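PDB 3I4K: muconate lactonizing enzyme from Corynebacterium glutamicum, which belongs to the enolase superfamily and combines an N-terminal domain with a TIM-type barrel that holds a magnesium ion. Local coordinates for residues 140-145 with 157-162; 167-172 with 224-229; 196-201 with 324-329. All blocks are in the same frame, centred on the assembly; numbering follows the deposited sequence.

How the interactions relate
All three contacts belong to the barrel. Interaction 1 lies between the barrel wall and its surrounding helices, where a helix packs on strand 137-144. Interactions 2 and 3 reach into the barrel interior. Their centres are about 8 Å apart, and each contributes one protein ligand of the same magnesium ion: E226 in one, D200 in the other. D251 is the third. Strands 137-144, 167-171, 196-200 and 224-226 run side by side in this order, so neighbouring segments are joined by backbone bonds such as L170 N to R198 O, 2.7 Å. E329 of interaction 3 forms a salt bridge with K169 of interaction 2. The side chain of W142 in interaction 1 is about 14 Å from the metal.

Interaction 1. Residues 140-145 with 157-162; sequences VTWALG and EERIEE
W142 and R159 make the whole of this contact, and both are buried. The guanidinium of R159 lies flat on one face of the indole, with the two planes only 8° apart. Its CZ sits 3.5 Å from the centroid of the six-membered ring of W142, over the face, which makes a cation-pi contact. R159 NH1 lies over the six-membered ring, 3.4 Å from W142 CZ3. R159 NH2 projects past the ring edge, 3.3 Å from W142 CE3. The aliphatic part of the arginine lies along the five-membered ring. R159 CD makes a CH-pi contact 3.8 Å from the centroid of this ring of W142, and R159 CG lies 3.6 Å from W142 CD1.

W142 CG is anti to the backbone N (chi1 178°), which directs the indole at the helix, and chi2 near a right angle (-103°) turns its face to R159. R159 is bent at chi2 and chi3, which folds its chain down onto the ring instead of letting it run straight out from the helix. Polar partners hold both groups from outside the stack. W142 NE1 bonds to E155, one turn before R159 on helix 149-163. R159 NH2 bonds to Q334 and N165, which would limit rotation of the guanidinium. F331 also meets the indole, with its ring steeply inclined.

No hydrogen bond crosses between 140-145 and 157-162. The stack joins strand 137-144 to helix 149-163, the first two elements of a beta-alpha-beta unit that continues into strand 167-171 of the barrel.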
loop_
_atom_site.group_PDB
_atom_site.type_symbol
_atom_site.label_atom_id
_atom_site.label_comp_id
_atom_site.label_asym_id
_atom_site.label_seq_id
_atom_site.Cartn_x
_atom_site.Cartn_y
_atom_site.Cartn_z
ATOM N N VAL A 140 -11.191 16.013 -13.683
ATOM C CA VAL A 140 -11.182 15.124 -14.830
ATOM C C VAL A 140 -10.605 15.801 -16.058
ATOM O O VAL A 140 -11.067 16.867 -16.481
ATOM C CB VAL A 140 -12.616 14.614 -15.145
ATOM C CG1 VAL A 140 -12.592 13.662 -16.349
ATOM C CG2 VAL A 140 -13.183 13.902 -13.928
ATOM N N THR A 141 -9.568 15.179 -16.605
ATOM C CA THR A 141 -8.904 15.658 -17.807
ATOM C C THR A 141 -9.622 14.960 -18.956
ATOM O O THR A 141 -9.867 13.754 -18.889
ATOM C CB THR A 141 -7.404 15.242 -17.836
ATOM O OG1 THR A 141 -6.713 15.837 -16.733
ATOM C CG2 THR A 141 -6.750 15.684 -19.140
ATOM N N TRP A 142 -9.971 15.709 -19.998
ATOM C CA TRP A 142 -10.657 15.119 -21.145
ATOM C C TRP A 142 -9.645 14.783 -22.236
ATOM O O TRP A 142 -8.863 15.636 -22.653
ATOM C CB TRP A 142 -11.740 16.078 -21.686
ATOM C CG TRP A 142 -12.476 15.558 -22.912
ATOM C CD1 TRP A 142 -12.283 15.946 -24.211
ATOM C CD2 TRP A 142 -13.477 14.525 -22.949
ATOM N NE1 TRP A 142 -13.099 15.218 -25.052
ATOM C CE2 TRP A 142 -13.839 14.341 -24.305
ATOM C CE3 TRP A 142 -14.100 13.738 -21.970
ATOM C CZ2 TRP A 142 -14.800 13.399 -24.709
ATOM C CZ3 TRP A 142 -15.063 12.794 -22.373
ATOM C CH2 TRP A 142 -15.397 12.638 -23.732
ATOM N N ALA A 143 -9.658 13.530 -22.680
ATOM C CA ALA A 143 -8.737 13.080 -23.719
ATOM C C ALA A 143 -9.420 12.998 -25.086
ATOM O O ALA A 143 -10.526 12.477 -25.217
ATOM C CB ALA A 143 -8.160 11.715 -23.349
ATOM N N LEU A 144 -8.756 13.529 -26.097
ATOM C CA LEU A 144 -9.280 13.477 -27.449
ATOM C C LEU A 144 -8.468 12.448 -28.217
ATOM O O LEU A 144 -7.239 12.432 -28.125
ATOM C CB LEU A 144 -9.134 14.831 -28.151
ATOM C CG LEU A 144 -9.952 16.038 -27.693
ATOM C CD1 LEU A 144 -9.313 16.651 -26.449
ATOM C CD2 LEU A 144 -10.007 17.062 -28.821
ATOM N N GLY A 145 -9.144 11.576 -28.958
ATOM C CA GLY A 145 -8.420 10.609 -29.765
ATOM C C GLY A 145 -7.775 11.436 -30.865
ATOM O O GLY A 145 -7.944 12.657 -30.878
ATOM N N GLU A 157 -13.657 23.396 -27.248
ATOM C CA GLU A 157 -14.593 24.500 -26.966
ATOM C C GLU A 157 -15.901 23.952 -26.393
ATOM O O GLU A 157 -16.430 24.456 -25.399
ATOM C CB GLU A 157 -14.916 25.271 -28.248
ATOM C CG GLU A 157 -13.716 25.795 -28.991
ATOM C CD GLU A 157 -13.012 26.903 -28.247
ATOM O OE1 GLU A 157 -12.799 26.755 -27.027
ATOM O OE2 GLU A 157 -12.665 27.919 -28.889
ATOM N N GLU A 158 -16.421 22.916 -27.040
ATOM C CA GLU A 158 -17.662 22.309 -26.596
ATOM C C GLU A 158 -17.498 21.774 -25.179
ATOM O O GLU A 158 -18.292 22.092 -24.292
ATOM C CB GLU A 158 -18.071 21.185 -27.552
ATOM C CG GLU A 158 -19.323 20.432 -27.121
ATOM C CD GLU A 158 -19.867 19.517 -28.213
ATOM O OE1 GLU A 158 -19.086 18.717 -28.777
ATOM O OE2 GLU A 158 -21.082 19.595 -28.500
ATOM N N ARG A 159 -16.457 20.974 -24.969
ATOM C CA ARG A 159 -16.197 20.397 -23.655
ATOM C C ARG A 159 -16.056 21.472 -22.580
ATOM O O ARG A 159 -16.627 21.352 -21.496
ATOM C CB ARG A 159 -14.931 19.534 -23.688
ATOM C CG ARG A 159 -15.038 18.268 -24.531
ATOM C CD ARG A 159 -16.086 17.296 -23.995
ATOM N NE ARG A 159 -15.898 17.021 -22.574
ATOM C CZ ARG A 159 -16.522 16.053 -21.910
ATOM N NH1 ARG A 159 -17.378 15.258 -22.541
ATOM N NH2 ARG A 159 -16.290 15.876 -20.614
ATOM N N ILE A 160 -15.302 22.522 -22.877
ATOM C CA ILE A 160 -15.107 23.588 -21.907
ATOM C C ILE A 160 -16.445 24.155 -21.458
ATOM O O ILE A 160 -16.728 24.255 -20.262
ATOM C CB ILE A 160 -14.257 24.741 -22.493
ATOM C CG1 ILE A 160 -12.807 24.281 -22.673
ATOM C CG2 ILE A 160 -14.325 25.959 -21.574
ATOM C CD1 ILE A 160 -11.894 25.321 -23.289
ATOM N N GLU A 161 -17.268 24.511 -22.436
ATOM C CA GLU A 161 -18.570 25.099 -22.175
ATOM C C GLU A 161 -19.611 24.169 -21.566
ATOM O O GLU A 161 -20.438 24.607 -20.768
ATOM C CB GLU A 161 -19.114 25.707 -23.469
ATOM C CG GLU A 161 -19.166 27.223 -23.449
ATOM C CD GLU A 161 -20.276 27.746 -22.555
ATOM O OE1 GLU A 161 -21.461 27.581 -22.924
ATOM O OE2 GLU A 161 -19.969 28.310 -21.482
ATOM N N GLU A 162 -19.565 22.888 -21.913
ATOM C CA GLU A 162 -20.560 21.957 -21.403
ATOM C C GLU A 162 -20.186 21.114 -20.188
ATOM O O GLU A 162 -21.070 20.679 -19.449
ATOM C CB GLU A 162 -21.021 21.032 -22.529
ATOM C CG GLU A 162 -22.139 20.089 -22.119
ATOM C CD GLU A 162 -22.523 19.117 -23.217
ATOM O OE1 GLU A 162 -23.454 18.314 -22.992
ATOM O OE2 GLU A 162 -21.897 19.152 -24.302
#

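Interaction 2. Residues 167-172 with 224-229; sequences SFKLKM and LFEQPT. With MG (magnesium ion), chain J; ACY (acetic acid), chain I.
K169 and E226 meet inside the TIM-type barrel, at the magnesium site of this enolase-superfamily fold. Strand 196-200 lies between their two strands, so the side chains have to reach past it. Both are extended, and they cross at about a right angle. Each has CG anti to its own backbone N (chi1 170° in K169, 174° in E226), which sends the chain inward from its strand. The end of the lysine meets one oxygen of the carboxylate. K169 NZ is 2.9 Å from E226 OE1, a salt bridge whose hydrogen bond is weak. K169 CE also lies close, at 3.1 Å from E226 OE1.

The two carboxylate oxygens of E226 divide the work. OE1 faces the lysine, while E226 OE2 binds the magnesium ion at 2.2 Å. D200 and D251 are the other protein ligands. An acetic acid molecule, probably from the crystallisation liquor, adds both of its oxygens. One of them serves two partners: ACY OXT is 2.2 Å from the magnesium ion and accepts a hydrogen bond of 2.8 Å from K169 NZ. Water 1 is bound to the metal at 2.1 Å. The lysine thus links the glutamate to the bound acetic acid beside the metal. K169 NZ has another acidic partner in E329, by a salt bridge, and makes a weak bond to D200.

Just beyond E226 the chain leaves the strand. There Q227 NE2 bonds to T229 O at 2.9 Å, nearly straight at 169°, with the oxygen close to the plane of the Q227 amide.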
loop_
_atom_site.group_PDB
_atom_site.type_symbol
_atom_site.label_atom_id
_atom_site.label_comp_id
_atom_site.label_asym_id
_atom_site.label_seq_id
_atom_site.Cartn_x
_atom_site.Cartn_y
_atom_site.Cartn_z
ATOM N N SER A 167 -8.463 20.800 -18.245
ATOM C CA SER A 167 -7.295 20.165 -18.838
ATOM C C SER A 167 -7.713 19.178 -19.928
ATOM O O SER A 167 -8.722 18.465 -19.799
ATOM C CB SER A 167 -6.465 19.438 -17.762
ATOM O OG SER A 167 -7.109 18.255 -17.312
ATOM N N PHE A 168 -6.918 19.144 -20.995
ATOM C CA PHE A 168 -7.171 18.270 -22.133
ATOM C C PHE A 168 -5.929 17.483 -22.553
ATOM O O PHE A 168 -4.818 18.009 -22.584
ATOM C CB PHE A 168 -7.683 19.109 -23.305
ATOM C CG PHE A 168 -9.043 19.690 -23.072
ATOM C CD1 PHE A 168 -10.188 18.928 -23.308
ATOM C CD2 PHE A 168 -9.185 20.980 -22.570
ATOM C CE1 PHE A 168 -11.453 19.442 -23.044
ATOM C CE2 PHE A 168 -10.444 21.503 -22.303
ATOM C CZ PHE A 168 -11.581 20.733 -22.540
ATOM N N LYS A 169 -6.144 16.215 -22.876
ATOM C CA LYS A 169 -5.081 15.313 -23.309
ATOM C C LYS A 169 -5.300 14.965 -24.789
ATOM O O LYS A 169 -6.375 14.484 -25.172
ATOM C CB LYS A 169 -5.118 14.053 -22.447
ATOM C CG LYS A 169 -4.240 12.907 -22.896
ATOM C CD LYS A 169 -4.473 11.727 -21.970
ATOM C CE LYS A 169 -3.998 10.434 -22.568
ATOM N NZ LYS A 169 -4.112 9.345 -21.563
ATOM N N LEU A 170 -4.280 15.215 -25.609
ATOM C CA LEU A 170 -4.335 14.952 -27.048
ATOM C C LEU A 170 -3.511 13.731 -27.464
ATOM O O LEU A 170 -2.279 13.735 -27.362
ATOM C CB LEU A 170 -3.815 16.168 -27.815
ATOM C CG LEU A 170 -4.520 17.499 -27.556
ATOM C CD1 LEU A 170 -3.700 18.645 -28.111
ATOM C CD2 LEU A 170 -5.888 17.454 -28.192
ATOM N N LYS A 171 -4.186 12.691 -27.942
ATOM C CA LYS A 171 -3.492 11.491 -28.387
ATOM C C LYS A 171 -2.765 11.822 -29.695
ATOM O O LYS A 171 -3.242 12.632 -30.485
ATOM C CB LYS A 171 -4.493 10.344 -28.598
ATOM C CG LYS A 171 -5.040 9.732 -27.297
ATOM C CD LYS A 171 -6.235 8.804 -27.544
ATOM C CE LYS A 171 -6.576 7.924 -26.331
ATOM N NZ LYS A 171 -7.009 8.629 -25.086
HETATM N N MSE A 172 -1.601 11.213 -29.902
HETATM C CA MSE A 172 -0.797 11.426 -31.102
HETATM C C MSE A 172 -0.209 10.087 -31.519
HETATM O O MSE A 172 -0.460 9.070 -30.884
HETATM C CB MSE A 172 0.374 12.367 -30.821
HETATM C CG MSE A 172 0.028 13.702 -30.204
HETATM SE SE MSE A 172 1.661 14.738 -29.906
HETATM C CE MSE A 172 2.059 15.214 -31.753
ATOM N N LEU A 224 2.733 18.427 -20.587
ATOM C CA LEU A 224 2.994 17.072 -20.153
ATOM C C LEU A 224 3.095 16.101 -21.307
ATOM O O LEU A 224 2.202 16.031 -22.152
ATOM C CB LEU A 224 1.881 16.621 -19.192
ATOM C CG LEU A 224 2.024 15.241 -18.539
ATOM C CD1 LEU A 224 3.024 15.323 -17.404
ATOM C CD2 LEU A 224 0.687 14.781 -17.986
ATOM N N PHE A 225 4.187 15.351 -21.339
ATOM C CA PHE A 225 4.375 14.358 -22.385
ATOM C C PHE A 225 4.173 12.954 -21.820
ATOM O O PHE A 225 5.056 12.413 -21.144
ATOM C CB PHE A 225 5.777 14.456 -22.994
ATOM C CG PHE A 225 6.130 15.821 -23.521
ATOM C CD1 PHE A 225 5.195 16.588 -24.208
ATOM C CD2 PHE A 225 7.422 16.318 -23.370
ATOM C CE1 PHE A 225 5.549 17.839 -24.743
ATOM C CE2 PHE A 225 7.782 17.549 -23.893
ATOM C CZ PHE A 225 6.842 18.316 -24.583
ATOM N N GLU A 226 3.005 12.374 -22.080
ATOM C CA GLU A 226 2.711 11.019 -21.616
ATOM C C GLU A 226 3.290 9.990 -22.587
ATOM O O GLU A 226 3.130 10.117 -23.805
ATOM C CB GLU A 226 1.202 10.808 -21.481
ATOM C CG GLU A 226 0.801 9.360 -21.144
ATOM C CD GLU A 226 -0.685 9.204 -20.847
ATOM O OE1 GLU A 226 -1.423 10.211 -20.925
ATOM O OE2 GLU A 226 -1.118 8.073 -20.533
ATOM N N GLN A 227 3.967 8.984 -22.028
ATOM C CA GLN A 227 4.601 7.891 -22.764
ATOM C C GLN A 227 4.804 8.135 -24.263
ATOM O O GLN A 227 4.211 7.450 -25.102
ATOM C CB GLN A 227 3.790 6.606 -22.574
ATOM C CG GLN A 227 4.584 5.330 -22.822
ATOM C CD GLN A 227 5.547 4.998 -21.674
ATOM O OE1 GLN A 227 5.163 5.026 -20.496
ATOM N NE2 GLN A 227 6.790 4.662 -22.015
ATOM N N PRO A 228 5.657 9.102 -24.624
ATOM C CA PRO A 228 5.888 9.379 -26.043
ATOM C C PRO A 228 6.684 8.285 -26.738
ATOM O O PRO A 228 6.583 8.108 -27.959
ATOM C CB PRO A 228 6.666 10.683 -26.014
ATOM C CG PRO A 228 7.494 10.525 -24.757
ATOM C CD PRO A 228 6.467 9.993 -23.776
ATOM N N THR A 229 7.453 7.543 -25.946
ATOM C CA THR A 229 8.339 6.510 -26.454
ATOM C C THR A 229 8.166 5.120 -25.812
ATOM O O THR A 229 7.437 4.961 -24.834
ATOM C CB THR A 229 9.773 6.998 -26.269
ATOM O OG1 THR A 229 9.931 7.444 -24.920
ATOM C CG2 THR A 229 10.056 8.170 -27.202
HETATM MG MG MG J . -1.684 6.552 -21.952
HETATM C C ACY I . -4.023 5.465 -22.485
HETATM O O ACY I . -3.035 4.971 -23.003
HETATM O OXT ACY I . -3.898 6.508 -21.663
HETATM C CH3 ACY I . -5.396 4.906 -22.758
HETATM O O HOH W 1 0.185 6.158 -22.814
#

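Interaction 3. Residues 196-201 with 324-329; sequences SLRIDI and ISYGTE. With MG (magnesium ion), chain J.
R198 and Y326 approach from opposite directions at the N-terminal end of the barrel interior. The CB of R198 points toward segment 324-329. CG is anti to the carbonyl carbon and packs against L224 on the next strand. A bend at chi2 (84°) turns CD aside, and the chain then runs straight on to NE. The last torsion turns the guanidinium crosswise to the chain, which presents its face to Y326 OH. R198 NE gives a hydrogen bond of 3.0 Å to S196 OG, two residues back, nearly straight (168°) and close to the guanidinium plane. S196 OG is also bonded to E223.

R198 CZ lies 3.3 Å from Y326 OH, which sits over one face of the guanidinium, toward its rim. The tyrosine ring and the guanidinium are almost parallel, at 5°, but only the hydroxyl end overlaps, so this is no full stack. R198 NH1 is 3.8 Å from Y326 CE2. R198 NH2 comes to 3.2 Å from Y326 OH, but the angle is too poor for a hydrogen bond. It bonds instead to water 2 (3.0 Å), which gives a bond of 2.7 Å to Y326 O and ties the arginine to the facing backbone.

Two residues on, D200 OD2 binds the magnesium ion (2.3 Å) at the C-terminal end of the strands, as in enolase-superfamily barrels.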
loop_
_atom_site.group_PDB
_atom_site.type_symbol
_atom_site.label_atom_id
_atom_site.label_comp_id
_atom_site.label_asym_id
_atom_site.label_seq_id
_atom_site.Cartn_x
_atom_site.Cartn_y
_atom_site.Cartn_z
ATOM N N SER A 196 -4.920 23.443 -19.638
ATOM C CA SER A 196 -3.664 22.712 -19.526
ATOM C C SER A 196 -3.680 21.647 -20.610
ATOM O O SER A 196 -4.588 20.813 -20.655
ATOM C CB SER A 196 -3.554 22.051 -18.145
ATOM O OG SER A 196 -2.434 21.169 -18.077
ATOM N N LEU A 197 -2.676 21.670 -21.481
ATOM C CA LEU A 197 -2.603 20.707 -22.570
ATOM C C LEU A 197 -1.536 19.640 -22.367
ATOM O O LEU A 197 -0.384 19.961 -22.094
ATOM C CB LEU A 197 -2.341 21.441 -23.890
ATOM C CG LEU A 197 -3.429 22.422 -24.342
ATOM C CD1 LEU A 197 -3.004 23.103 -25.634
ATOM C CD2 LEU A 197 -4.747 21.667 -24.537
ATOM N N ARG A 198 -1.937 18.378 -22.509
ATOM C CA ARG A 198 -1.037 17.234 -22.382
ATOM C C ARG A 198 -1.189 16.393 -23.646
ATOM O O ARG A 198 -2.209 16.488 -24.333
ATOM C CB ARG A 198 -1.417 16.340 -21.194
ATOM C CG ARG A 198 -1.545 17.029 -19.855
ATOM C CD ARG A 198 -2.918 17.641 -19.707
ATOM N NE ARG A 198 -3.072 18.292 -18.416
ATOM C CZ ARG A 198 -3.341 17.654 -17.288
ATOM N NH1 ARG A 198 -3.491 16.334 -17.286
ATOM N NH2 ARG A 198 -3.468 18.344 -16.164
ATOM N N ILE A 199 -0.171 15.588 -23.958
ATOM C CA ILE A 199 -0.238 14.695 -25.109
ATOM C C ILE A 199 0.075 13.270 -24.658
ATOM O O ILE A 199 0.487 13.044 -23.515
ATOM C CB ILE A 199 0.723 15.122 -26.247
ATOM C CG1 ILE A 199 2.168 15.161 -25.752
ATOM C CG2 ILE A 199 0.298 16.462 -26.806
ATOM C CD1 ILE A 199 2.868 13.822 -25.851
ATOM N N ASP A 200 -0.157 12.312 -25.547
ATOM C CA ASP A 200 0.092 10.903 -25.260
ATOM C C ASP A 200 0.286 10.218 -26.610
ATOM O O ASP A 200 -0.622 10.222 -27.448
ATOM C CB ASP A 200 -1.104 10.299 -24.511
ATOM C CG ASP A 200 -0.875 8.850 -24.112
ATOM O OD1 ASP A 200 0.202 8.319 -24.437
ATOM O OD2 ASP A 200 -1.766 8.232 -23.478
ATOM N N ILE A 201 1.471 9.650 -26.826
ATOM C CA ILE A 201 1.777 8.990 -28.086
ATOM C C ILE A 201 1.750 7.472 -27.978
ATOM O O ILE A 201 2.094 6.761 -28.928
ATOM C CB ILE A 201 3.149 9.435 -28.604
ATOM C CG1 ILE A 201 3.351 10.916 -28.273
ATOM C CG2 ILE A 201 3.217 9.259 -30.134
ATOM C CD1 ILE A 201 4.644 11.492 -28.785
ATOM N N ILE A 324 -3.096 10.192 -5.140
ATOM C CA ILE A 324 -3.630 10.509 -6.473
ATOM C C ILE A 324 -3.655 12.009 -6.295
ATOM O O ILE A 324 -4.628 12.585 -5.812
ATOM C CB ILE A 324 -5.061 10.014 -6.699
ATOM C CG1 ILE A 324 -5.090 8.493 -6.798
ATOM C CG2 ILE A 324 -5.620 10.650 -7.991
ATOM C CD1 ILE A 324 -4.425 7.938 -8.057
ATOM N N SER A 325 -2.545 12.620 -6.662
ATOM C CA SER A 325 -2.311 14.045 -6.494
ATOM C C SER A 325 -2.319 14.881 -7.763
ATOM O O SER A 325 -2.009 16.078 -7.718
ATOM C CB SER A 325 -0.950 14.189 -5.835
ATOM O OG SER A 325 -0.040 13.362 -6.550
ATOM N N TYR A 326 -2.671 14.266 -8.887
ATOM C CA TYR A 326 -2.677 14.969 -10.156
ATOM C C TYR A 326 -3.994 14.805 -10.922
ATOM O O TYR A 326 -3.999 14.608 -12.138
ATOM C CB TYR A 326 -1.500 14.469 -11.000
ATOM C CG TYR A 326 -1.233 15.289 -12.235
ATOM C CD1 TYR A 326 -1.008 16.658 -12.144
ATOM C CD2 TYR A 326 -1.205 14.695 -13.498
ATOM C CE1 TYR A 326 -0.763 17.416 -13.271
ATOM C CE2 TYR A 326 -0.961 15.446 -14.635
ATOM C CZ TYR A 326 -0.737 16.808 -14.514
ATOM O OH TYR A 326 -0.459 17.555 -15.634
ATOM N N GLY A 327 -5.110 14.904 -10.211
ATOM C CA GLY A 327 -6.392 14.757 -10.860
ATOM C C GLY A 327 -6.528 13.396 -11.523
ATOM O O GLY A 327 -5.772 12.470 -11.215
ATOM N N THR A 328 -7.486 13.282 -12.445
ATOM C CA THR A 328 -7.747 12.029 -13.148
ATOM C C THR A 328 -8.193 12.309 -14.590
ATOM O O THR A 328 -8.245 13.455 -15.029
ATOM C CB THR A 328 -8.911 11.254 -12.495
ATOM O OG1 THR A 328 -10.152 11.848 -12.909
ATOM C CG2 THR A 328 -8.831 11.316 -10.963
ATOM N N GLU A 329 -8.508 11.237 -15.307
ATOM C CA GLU A 329 -9.014 11.303 -16.678
ATOM C C GLU A 329 -10.068 10.203 -16.741
ATOM O O GLU A 329 -10.200 9.500 -17.742
ATOM C CB GLU A 329 -7.905 11.024 -17.704
ATOM C CG GLU A 329 -7.073 9.787 -17.406
ATOM C CD GLU A 329 -6.243 9.317 -18.592
ATOM O OE1 GLU A 329 -5.896 10.147 -19.460
ATOM O OE2 GLU A 329 -5.930 8.107 -18.643
HETATM MG MG MG J . -1.684 6.552 -21.952
HETATM O O HOH W 2 -4.498 16.302 -14.184
HETATM O O HOH W 1 0.185 6.158 -22.814
#